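Local coordinates for VP2 (Primate bocaparvovirus 1, PDB 7L0Y), which self-assembles, sixty copies at a time, into the T=1 icosahedral capsid of human bocavirus 1, about 26 nm across, at residues A[140-145]-A[198-203]; A[133-138]-A[203-208]. All coordinates share one frame; numbering follows the deposited sequence.

Contact 1: A[140-145]-A[198-203]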
ATOM      1  N   HIS A 140     -51.548 -65.396 -44.285  1.00 30.31           N
ATOM      2  CA  HIS A 140     -52.328 -66.569 -44.647  1.00 30.31           C
ATOM      3  C   HIS A 140     -53.807 -66.308 -44.411  1.00 30.31           C
ATOM      4  O   HIS A 140     -54.543 -67.150 -43.902  1.00 30.31           O
ATOM      5  CB  HIS A 140     -51.833 -67.796 -43.894  1.00 33.61           C
ATOM      6  CG  HIS A 140     -50.381 -68.069 -44.114  1.00 33.61           C
ATOM      7  ND1 HIS A 140     -49.885 -68.519 -45.317  1.00 33.61           N
ATOM      8  CD2 HIS A 140     -49.311 -67.912 -43.301  1.00 33.61           C
ATOM      9  CE1 HIS A 140     -48.575 -68.649 -45.229  1.00 33.61           C
ATOM     10  NE2 HIS A 140     -48.201 -68.285 -44.017  1.00 33.61           N
ATOM     11  N   ALA A 141     -54.233 -65.106 -44.788  1.00 25.79           N
ATOM     12  CA  ALA A 141     -55.615 -64.685 -44.665  1.00 25.79           C
ATOM     13  C   ALA A 141     -56.494 -65.255 -45.760  1.00 25.79           C
ATOM     14  O   ALA A 141     -57.718 -65.168 -45.664  1.00 25.79           O
ATOM     15  CB  ALA A 141     -55.684 -63.162 -44.678  1.00 25.51           C
ATOM     16  N   TYR A 142     -55.903 -65.835 -46.779  1.00 22.55           N
ATOM     17  CA  TYR A 142     -56.610 -66.445 -47.878  1.00 22.55           C
ATOM     18  C   TYR A 142     -56.273 -67.921 -47.951  1.00 22.55           C
ATOM     19  O   TYR A 142     -55.270 -68.364 -47.387  1.00 22.55           O
ATOM     20  CB  TYR A 142     -56.242 -65.760 -49.197  1.00 20.20           C
ATOM     21  CG  TYR A 142     -56.722 -64.342 -49.288  1.00 20.20           C
ATOM     22  CD1 TYR A 142     -58.007 -64.061 -49.707  1.00 20.20           C
ATOM     23  CD2 TYR A 142     -55.896 -63.285 -48.957  1.00 20.20           C
ATOM     24  CE1 TYR A 142     -58.456 -62.782 -49.793  1.00 20.20           C
ATOM     25  CE2 TYR A 142     -56.335 -61.998 -49.045  1.00 20.20           C
ATOM     26  CZ  TYR A 142     -57.619 -61.750 -49.468  1.00 20.20           C
ATOM     27  OH  TYR A 142     -58.087 -60.466 -49.561  1.00 20.20           O
ATOM     28  N   PRO A 143     -57.112 -68.723 -48.602  1.00 23.78           N
ATOM     29  CA  PRO A 143     -56.775 -70.136 -48.794  1.00 23.78           C
ATOM     30  C   PRO A 143     -55.407 -70.290 -49.425  1.00 23.78           C
ATOM     31  O   PRO A 143     -55.010 -69.502 -50.283  1.00 23.78           O
ATOM     32  CB  PRO A 143     -57.879 -70.632 -49.724  1.00 21.97           C
ATOM     33  CG  PRO A 143     -59.007 -69.732 -49.455  1.00 21.97           C
ATOM     34  CD  PRO A 143     -58.440 -68.402 -49.146  1.00 21.97           C
ATOM     35  N   ASN A 144     -54.674 -71.302 -48.979  1.00 29.62           N
ATOM     36  CA  ASN A 144     -53.339 -71.525 -49.508  1.00 29.62           C
ATOM     37  C   ASN A 144     -53.401 -71.792 -51.002  1.00 29.62           C
ATOM     38  O   ASN A 144     -54.278 -72.508 -51.486  1.00 29.62           O
ATOM     39  CB  ASN A 144     -52.663 -72.692 -48.801  1.00 34.72           C
ATOM     40  CG  ASN A 144     -53.438 -73.970 -48.940  1.00 34.72           C
ATOM     41  OD1 ASN A 144     -54.646 -73.948 -49.144  1.00 34.72           O
ATOM     42  ND2 ASN A 144     -52.741 -75.091 -48.888  1.00 34.72           N
ATOM     43  N   ALA A 145     -52.464 -71.203 -51.735  1.00 30.80           N
ATOM     44  CA  ALA A 145     -52.442 -71.391 -53.175  1.00 30.80           C
ATOM     45  C   ALA A 145     -51.840 -72.727 -53.543  1.00 30.80           C
ATOM     46  O   ALA A 145     -52.302 -73.384 -54.479  1.00 30.80           O
ATOM     47  CB  ALA A 145     -51.662 -70.263 -53.839  1.00 26.26           C
ATOM     48  N   PRO A 198     -67.550 -69.955 -47.502  1.00 26.19           N
ATOM     49  CA  PRO A 198     -66.883 -68.671 -47.693  1.00 26.19           C
ATOM     50  C   PRO A 198     -66.577 -68.391 -49.151  1.00 26.19           C
ATOM     51  O   PRO A 198     -66.580 -69.271 -50.010  1.00 26.19           O
ATOM     52  CB  PRO A 198     -65.594 -68.832 -46.887  1.00 27.26           C
ATOM     53  CG  PRO A 198     -65.326 -70.243 -46.948  1.00 27.26           C
ATOM     54  CD  PRO A 198     -66.637 -70.947 -46.923  1.00 27.26           C
ATOM     55  N   PHE A 199     -66.303 -67.129 -49.416  1.00 21.32           N
ATOM     56  CA  PHE A 199     -65.866 -66.699 -50.727  1.00 21.32           C
ATOM     57  C   PHE A 199     -64.761 -65.680 -50.550  1.00 21.32           C
ATOM     58  O   PHE A 199     -64.876 -64.769 -49.732  1.00 21.32           O
ATOM     59  CB  PHE A 199     -67.033 -66.155 -51.543  1.00 23.94           C
ATOM     60  CG  PHE A 199     -66.626 -65.559 -52.832  1.00 23.94           C
ATOM     61  CD1 PHE A 199     -65.864 -66.282 -53.719  1.00 23.94           C
ATOM     62  CD2 PHE A 199     -67.102 -64.331 -53.219  1.00 23.94           C
ATOM     63  CE1 PHE A 199     -65.490 -65.744 -54.911  1.00 23.94           C
ATOM     64  CE2 PHE A 199     -66.752 -63.800 -54.424  1.00 23.94           C
ATOM     65  CZ  PHE A 199     -65.947 -64.511 -55.273  1.00 23.94           C
ATOM     66  N   PHE A 200     -63.679 -65.866 -51.284  1.00 20.54           N
ATOM     67  CA  PHE A 200     -62.486 -65.063 -51.123  1.00 20.54           C
ATOM     68  C   PHE A 200     -62.146 -64.372 -52.426  1.00 20.54           C
ATOM     69  O   PHE A 200     -62.100 -64.994 -53.487  1.00 20.54           O
ATOM     70  CB  PHE A 200     -61.317 -65.909 -50.657  1.00 20.59           C
ATOM     71  CG  PHE A 200     -61.511 -66.488 -49.307  1.00 20.59           C
ATOM     72  CD1 PHE A 200     -61.219 -65.751 -48.181  1.00 20.59           C
ATOM     73  CD2 PHE A 200     -62.004 -67.765 -49.157  1.00 20.59           C
ATOM     74  CE1 PHE A 200     -61.402 -66.277 -46.941  1.00 20.59           C
ATOM     75  CE2 PHE A 200     -62.188 -68.294 -47.914  1.00 20.59           C
ATOM     76  CZ  PHE A 200     -61.887 -67.551 -46.804  1.00 20.59           C
ATOM     77  N   LEU A 201     -61.932 -63.080 -52.321  1.00 18.77           N
ATOM     78  CA  LEU A 201     -61.510 -62.222 -53.405  1.00 18.77           C
ATOM     79  C   LEU A 201     -60.172 -61.651 -53.004  1.00 18.77           C
ATOM     80  O   LEU A 201     -60.035 -61.116 -51.906  1.00 18.77           O
ATOM     81  CB  LEU A 201     -62.503 -61.094 -53.612  1.00 17.99           C
ATOM     82  CG  LEU A 201     -63.890 -61.561 -53.990  1.00 17.99           C
ATOM     83  CD1 LEU A 201     -64.881 -60.425 -53.906  1.00 17.99           C
ATOM     84  CD2 LEU A 201     -63.779 -62.050 -55.385  1.00 17.99           C
ATOM     85  N   LEU A 202     -59.182 -61.760 -53.877  1.00 16.02           N
ATOM     86  CA  LEU A 202     -57.905 -61.187 -53.500  1.00 16.02           C
ATOM     87  C   LEU A 202     -57.958 -59.668 -53.507  1.00 16.02           C
ATOM     88  O   LEU A 202     -57.146 -59.030 -52.837  1.00 16.02           O
ATOM     89  CB  LEU A 202     -56.794 -61.697 -54.414  1.00 15.76           C
ATOM     90  CG  LEU A 202     -56.304 -63.138 -54.212  1.00 15.76           C
ATOM     91  CD1 LEU A 202     -56.126 -63.418 -52.746  1.00 15.76           C
ATOM     92  CD2 LEU A 202     -57.294 -64.129 -54.766  1.00 15.76           C
ATOM     93  N   GLU A 203     -58.916 -59.083 -54.223  1.00 16.25           N
ATOM     94  CA  GLU A 203     -59.143 -57.645 -54.327  1.00 16.25           C
ATOM     95  C   GLU A 203     -59.553 -57.019 -53.016  1.00 16.25           C
ATOM     96  O   GLU A 203     -59.561 -55.795 -52.897  1.00 16.25           O
ATOM     97  CB  GLU A 203     -60.209 -57.381 -55.385  1.00 17.89           C
ATOM     98  CG  GLU A 203     -59.756 -57.681 -56.803  1.00 17.89           C
ATOM     99  CD  GLU A 203     -59.720 -59.162 -57.124  1.00 17.89           C
ATOM    100  OE1 GLU A 203     -59.985 -59.980 -56.228  1.00 17.89           O
ATOM    101  OE2 GLU A 203     -59.413 -59.513 -58.277  1.00 17.89           O
TER
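Tyr142 and Phe200 bring the two backbones closest, their CA atoms 6.9 Å apart, so the loop after strand 132-137 and the segment leading toward strand 208-210 meet through side chains and not by strand pairing. Residues 198-201 run extended and then tighten into a 3-10 turn that begins at Leu202. With chi1 at -67°, the Tyr142 ring is turned toward residues 200-202, and its OH donates to the backbone O of Leu201 at 3.1 Å, with a C=O...donor angle of 146°. Its ring is pinned as well: Leu202 CD1 sits over the middle of one face, 3.5 Å from the centroid in a CH-pi contact, while CB of Phe200 lies at the ring edge, 3.9 Å from CD1 of Tyr142. Pro143 lays its CD over one face of the Phe200 ring, offset toward the rim and 3.7 Å from the centroid; proline suits this place as a compact, rigid apolar ring whose CD and CG methylenes can lie on an aromatic face. The Tyr142 N-H is held by Asp137, and Lys466 of a neighbouring subunit packs against Tyr142. Tyrosine fits because one side chain supplies both an apolar face for a leucine methyl and a hydroxyl for a buried carbonyl. The contact thus joins two loops near a subunit interface, with one hydroxyl-to-carbonyl bond within largely apolar packing.

Contact 2: A[133-138]-A[203-208]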
ATOM      1  N   HIS A 133     -50.687 -56.565 -60.838  1.00 15.05           N
ATOM      2  CA  HIS A 133     -50.974 -56.606 -59.418  1.00 15.05           C
ATOM      3  C   HIS A 133     -50.131 -57.690 -58.774  1.00 15.05           C
ATOM      4  O   HIS A 133     -50.054 -58.807 -59.284  1.00 15.05           O
ATOM      5  CB  HIS A 133     -52.457 -56.877 -59.207  1.00 15.56           C
ATOM      6  CG  HIS A 133     -53.340 -55.809 -59.759  1.00 15.56           C
ATOM      7  ND1 HIS A 133     -53.664 -54.674 -59.052  1.00 15.56           N
ATOM      8  CD2 HIS A 133     -53.900 -55.665 -60.978  1.00 15.56           C
ATOM      9  CE1 HIS A 133     -54.430 -53.899 -59.797  1.00 15.56           C
ATOM     10  NE2 HIS A 133     -54.584 -54.475 -60.972  1.00 15.56           N
ATOM     11  N   ILE A 134     -49.481 -57.351 -57.674  1.00 14.20           N
ATOM     12  CA  ILE A 134     -48.639 -58.278 -56.940  1.00 14.20           C
ATOM     13  C   ILE A 134     -48.890 -58.059 -55.464  1.00 14.20           C
ATOM     14  O   ILE A 134     -48.860 -56.922 -54.989  1.00 14.20           O
ATOM     15  CB  ILE A 134     -47.146 -58.080 -57.261  1.00 16.55           C
ATOM     16  CG1 ILE A 134     -46.868 -58.376 -58.728  1.00 16.55           C
ATOM     17  CG2 ILE A 134     -46.298 -58.983 -56.406  1.00 16.55           C
ATOM     18  CD1 ILE A 134     -45.526 -57.937 -59.185  1.00 16.55           C
ATOM     19  N   PHE A 135     -49.148 -59.135 -54.739  1.00 16.25           N
ATOM     20  CA  PHE A 135     -49.068 -59.040 -53.296  1.00 16.25           C
ATOM     21  C   PHE A 135     -48.717 -60.407 -52.751  1.00 16.25           C
ATOM     22  O   PHE A 135     -49.023 -61.435 -53.354  1.00 16.25           O
ATOM     23  CB  PHE A 135     -50.368 -58.530 -52.674  1.00 17.61           C
ATOM     24  CG  PHE A 135     -51.465 -59.523 -52.681  1.00 17.61           C
ATOM     25  CD1 PHE A 135     -51.755 -60.247 -51.546  1.00 17.61           C
ATOM     26  CD2 PHE A 135     -52.161 -59.785 -53.830  1.00 17.61           C
ATOM     27  CE1 PHE A 135     -52.746 -61.170 -51.548  1.00 17.61           C
ATOM     28  CE2 PHE A 135     -53.149 -60.708 -53.834  1.00 17.61           C
ATOM     29  CZ  PHE A 135     -53.441 -61.399 -52.693  1.00 17.61           C
ATOM     30  N   CYS A 136     -48.054 -60.399 -51.608  1.00 20.77           N
ATOM     31  CA  CYS A 136     -47.767 -61.597 -50.847  1.00 20.77           C
ATOM     32  C   CYS A 136     -48.819 -61.716 -49.762  1.00 20.77           C
ATOM     33  O   CYS A 136     -49.177 -60.720 -49.131  1.00 20.77           O
ATOM     34  CB  CYS A 136     -46.363 -61.531 -50.247  1.00 25.17           C
ATOM     35  SG  CYS A 136     -45.808 -62.968 -49.314  1.00 25.17           S
ATOM     36  N   ASP A 137     -49.315 -62.919 -49.549  1.00 26.78           N
ATOM     37  CA  ASP A 137     -50.204 -63.178 -48.431  1.00 26.78           C
ATOM     38  C   ASP A 137     -49.338 -63.821 -47.357  1.00 26.78           C
ATOM     39  O   ASP A 137     -49.095 -65.025 -47.380  1.00 26.78           O
ATOM     40  CB  ASP A 137     -51.345 -64.085 -48.872  1.00 28.49           C
ATOM     41  CG  ASP A 137     -52.400 -64.272 -47.807  1.00 28.49           C
ATOM     42  OD1 ASP A 137     -52.364 -63.566 -46.780  1.00 28.49           O
ATOM     43  OD2 ASP A 137     -53.251 -65.159 -47.985  1.00 28.49           O
ATOM     44  N   GLY A 138     -48.919 -63.022 -46.384  1.00 31.22           N
ATOM     45  CA  GLY A 138     -48.036 -63.518 -45.355  1.00 31.22           C
ATOM     46  C   GLY A 138     -48.791 -63.834 -44.091  1.00 31.22           C
ATOM     47  O   GLY A 138     -48.334 -64.599 -43.241  1.00 31.22           O
ATOM     48  N   GLU A 203     -58.916 -59.083 -54.223  1.00 16.25           N
ATOM     49  CA  GLU A 203     -59.143 -57.645 -54.327  1.00 16.25           C
ATOM     50  C   GLU A 203     -59.553 -57.019 -53.016  1.00 16.25           C
ATOM     51  O   GLU A 203     -59.561 -55.795 -52.897  1.00 16.25           O
ATOM     52  CB  GLU A 203     -60.209 -57.381 -55.385  1.00 17.89           C
ATOM     53  CG  GLU A 203     -59.756 -57.681 -56.803  1.00 17.89           C
ATOM     54  CD  GLU A 203     -59.720 -59.162 -57.124  1.00 17.89           C
ATOM     55  OE1 GLU A 203     -59.985 -59.980 -56.228  1.00 17.89           O
ATOM     56  OE2 GLU A 203     -59.413 -59.513 -58.277  1.00 17.89           O
ATOM     57  N   ASN A 204     -59.889 -57.839 -52.040  1.00 16.32           N
ATOM     58  CA  ASN A 204     -60.281 -57.424 -50.708  1.00 16.32           C
ATOM     59  C   ASN A 204     -59.102 -56.933 -49.880  1.00 16.32           C
ATOM     60  O   ASN A 204     -59.288 -56.579 -48.717  1.00 16.32           O
ATOM     61  CB  ASN A 204     -60.972 -58.607 -50.031  1.00 20.79           C
ATOM     62  CG  ASN A 204     -61.859 -58.196 -48.898  1.00 20.79           C
ATOM     63  OD1 ASN A 204     -62.435 -57.111 -48.908  1.00 20.79           O
ATOM     64  ND2 ASN A 204     -61.992 -59.067 -47.914  1.00 20.79           N
ATOM     65  N   SER A 205     -57.891 -56.970 -50.415  1.00 14.86           N
ATOM     66  CA  SER A 205     -56.703 -56.514 -49.712  1.00 14.86           C
ATOM     67  C   SER A 205     -55.955 -55.491 -50.564  1.00 14.86           C
ATOM     68  O   SER A 205     -56.389 -55.123 -51.654  1.00 14.86           O
ATOM     69  CB  SER A 205     -55.818 -57.704 -49.334  1.00 17.37           C
ATOM     70  OG  SER A 205     -55.353 -58.393 -50.479  1.00 17.37           O
ATOM     71  N   ASP A 206     -54.827 -55.021 -50.046  1.00 14.31           N
ATOM     72  CA  ASP A 206     -53.982 -54.066 -50.747  1.00 14.31           C
ATOM     73  C   ASP A 206     -53.002 -54.799 -51.648  1.00 14.31           C
ATOM     74  O   ASP A 206     -52.425 -55.812 -51.252  1.00 14.31           O
ATOM     75  CB  ASP A 206     -53.206 -53.191 -49.768  1.00 18.77           C
ATOM     76  CG  ASP A 206     -54.088 -52.243 -49.000  1.00 18.77           C
ATOM     77  OD1 ASP A 206     -55.262 -52.075 -49.361  1.00 18.77           O
ATOM     78  OD2 ASP A 206     -53.596 -51.641 -48.033  1.00 18.77           O
ATOM     79  N   HIS A 207     -52.813 -54.285 -52.854  1.00 13.23           N
ATOM     80  CA  HIS A 207     -51.882 -54.859 -53.807  1.00 13.23           C
ATOM     81  C   HIS A 207     -50.900 -53.788 -54.234  1.00 13.23           C
ATOM     82  O   HIS A 207     -51.213 -52.598 -54.223  1.00 13.23           O
ATOM     83  CB  HIS A 207     -52.593 -55.384 -55.045  1.00 11.14           C
ATOM     84  CG  HIS A 207     -53.748 -56.276 -54.740  1.00 11.14           C
ATOM     85  ND1 HIS A 207     -54.743 -56.533 -55.656  1.00 11.14           N
ATOM     86  CD2 HIS A 207     -54.084 -56.948 -53.617  1.00 11.14           C
ATOM     87  CE1 HIS A 207     -55.641 -57.328 -55.107  1.00 11.14           C
ATOM     88  NE2 HIS A 207     -55.262 -57.597 -53.872  1.00 11.14           N
ATOM     89  N   GLN A 208     -49.706 -54.213 -54.606  1.00 14.92           N
ATOM     90  CA  GLN A 208     -48.813 -53.339 -55.336  1.00 14.92           C
ATOM     91  C   GLN A 208     -49.065 -53.496 -56.820  1.00 14.92           C
ATOM     92  O   GLN A 208     -49.236 -54.607 -57.322  1.00 14.92           O
ATOM     93  CB  GLN A 208     -47.362 -53.646 -55.006  1.00 19.38           C
ATOM     94  CG  GLN A 208     -46.999 -53.254 -53.610  1.00 19.38           C
ATOM     95  CD  GLN A 208     -45.585 -53.610 -53.260  1.00 19.38           C
ATOM     96  OE1 GLN A 208     -45.011 -54.534 -53.827  1.00 19.38           O
ATOM     97  NE2 GLN A 208     -45.007 -52.871 -52.327  1.00 19.38           N
TER
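The backbone N of Ile134 donates to O of Gln208 at 2.8 Å, the shortest hydrogen bond between the two segments. Gln208 N returns a bond to O of Ile134 at 2.9 Å, closing an antiparallel hydrogen-bonded pair. CA of His133 adds a CH...O contact to O of Gln208 at 3.4 Å. Gln208 begins strand 208-210, so strand 132-137 is flanked by 208-210 and 424-429. One residue along, the Phe135 and His207 rings are almost parallel (11°) but displaced, so that little of one covers the other; CD2 of Phe135 comes within 3.4 Å of CD2 of His207. A chi1 of 73° sets the Phe135 ring between its own backbone N and carbonyl carbon, which brings one face under Ser205, whose OG stands 4.0 Å above the plane. NE2 of His207 and OG of Ser205 both bond to the backbone O of Leu202, while Trp20 of a neighbouring subunit stacks on the His207 ring. His133 completes the aromatic cluster, its ring turned steeply against that of His207 (planes at 81°), with the ND1 atoms of His133 and His207 4.0 Å apart. Histidine suits this site by joining a flat stacking surface to polar nitrogens. If both imidazoles were protonated, two like charges would lie near each other, so this cluster at a subunit interface may respond to acidity.

How the contacts relate
The centres of the two contacts lie about 10 Å apart, and contact 1 is nested along the sequence inside the loop that contact 2 closes: 133-138, 140-145, 198-203 and 203-208 follow in that order. Glu203 belongs to both, at the 3-10 turn that carries the chain from one contact to the next. Direct packing also joins them, since CD1 of Leu202 lies 3.4 Å from CZ of Phe135. Strand 132-137 with its following loop therefore meets the chain leading into strand 208-210 twice in succession. Both contacts border two neighbouring subunits, so this region lies at contacts between subunits of the capsid.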